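Side-chain contact in NAD(P)H-hydrate epimerase (Saccharomyces cerevisiae, PDB 1JZT), which interconverts the R and S epimers of NAD(P)HX, the damaged hydrated form of NAD(P)H, so that both can be repaired: residues A[169-172]-A[173-177]. Numbering follows the deposited sequence.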
# COMPACT_ATOMS: atom_id res chain seq x y z
N ILE A 169 3.03 -6.19 8.95
CA ILE A 169 2.20 -5.85 7.80
C ILE A 169 2.38 -4.37 7.45
O ILE A 169 2.35 -3.51 8.33
CB ILE A 169 0.69 -6.10 8.08
CG1 ILE A 169 0.42 -7.60 8.22
CG2 ILE A 169 -0.15 -5.51 6.97
CD1 ILE A 169 -1.00 -7.93 8.66
N VAL A 170 2.59 -4.10 6.17
CA VAL A 170 2.77 -2.74 5.66
C VAL A 170 1.50 -2.43 4.86
O VAL A 170 1.31 -2.98 3.77
CB VAL A 170 3.98 -2.65 4.70
CG1 VAL A 170 4.11 -1.22 4.16
CG2 VAL A 170 5.26 -3.07 5.43
N SER A 171 0.64 -1.57 5.40
CA SER A 171 -0.62 -1.23 4.72
C SER A 171 -0.51 -0.06 3.77
O SER A 171 0.01 1.00 4.13
CB SER A 171 -1.73 -0.93 5.75
OG SER A 171 -2.16 -2.11 6.40
N VAL A 172 -1.02 -0.25 2.56
CA VAL A 172 -1.00 0.77 1.53
C VAL A 172 -2.21 1.69 1.64
O VAL A 172 -3.36 1.25 1.53
CB VAL A 172 -0.98 0.15 0.11
CG1 VAL A 172 -0.86 1.24 -0.93
CG2 VAL A 172 0.17 -0.83 -0.00
N ASP A 173 -1.92 2.97 1.86
CA ASP A 173 -2.90 4.04 2.00
C ASP A 173 -3.70 3.99 3.30
O ASP A 173 -3.63 4.92 4.11
CB ASP A 173 -3.86 4.05 0.80
CG ASP A 173 -4.62 5.35 0.70
OD1 ASP A 173 -4.01 6.40 1.00
OD2 ASP A 173 -5.81 5.32 0.31
N VAL A 174 -4.46 2.91 3.49
CA VAL A 174 -5.25 2.69 4.70
C VAL A 174 -5.25 1.20 5.02
O VAL A 174 -5.09 0.37 4.13
CB VAL A 174 -6.73 3.16 4.53
CG1 VAL A 174 -6.80 4.67 4.42
CG2 VAL A 174 -7.36 2.51 3.30
N PRO A 175 -5.41 0.84 6.31
CA PRO A 175 -5.43 -0.57 6.70
C PRO A 175 -6.70 -1.21 6.14
O PRO A 175 -7.80 -0.73 6.39
CB PRO A 175 -5.44 -0.51 8.23
CG PRO A 175 -4.77 0.80 8.53
CD PRO A 175 -5.38 1.71 7.50
N THR A 176 -6.55 -2.28 5.37
CA THR A 176 -7.71 -2.94 4.78
C THR A 176 -8.68 -3.40 5.87
O THR A 176 -8.28 -4.00 6.86
CB THR A 176 -7.26 -4.14 3.92
OG1 THR A 176 -6.48 -3.66 2.82
CG2 THR A 176 -8.47 -4.89 3.38
N GLY A 177 -9.97 -3.10 5.69
CA GLY A 177 -10.95 -3.51 6.67
C GLY A 177 -11.30 -2.44 7.69
O GLY A 177 -12.28 -2.57 8.42
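Ser171 and Pro175 meet by van der Waals contact where the chain turns back after strand 169-172. OG of Ser171 lies 3.6 Å from CA of Pro175 and 4.1 Å from its ring atom CB. The Ser171 CB packs beside the same Pro175 CA at 3.8 Å. With OG anti to its own carbonyl carbon (chi1 -72°), the hydroxyl stands alongside the proline.

One backbone hydrogen bond spans the turn, from Val174 N to Val172 O at 2.8 Å. It is bent, with 142° at the hydrogen, and the donor sits above the carbonyl plane. Asp173 is the middle residue, with phi positive and psi negative, as a classic gamma turn requires.

The polar side chains find partners beyond the turn. Asp173 OD1 forms a salt bridge with Lys202 NZ and accepts a bond from Leu198 N. Asp138 is hydrogen-bonded through OD2 to Ser171 OG and through OD1 to Thr176 OG1.

Asp173 is predicted to bind NADPHX, and Asp138 and Thr176 to bind potassium. The tight turn thus places Asp173, a probable substrate-binding residue, just past the strand end, while Asp138 ties strand and loop together at the likely ion site.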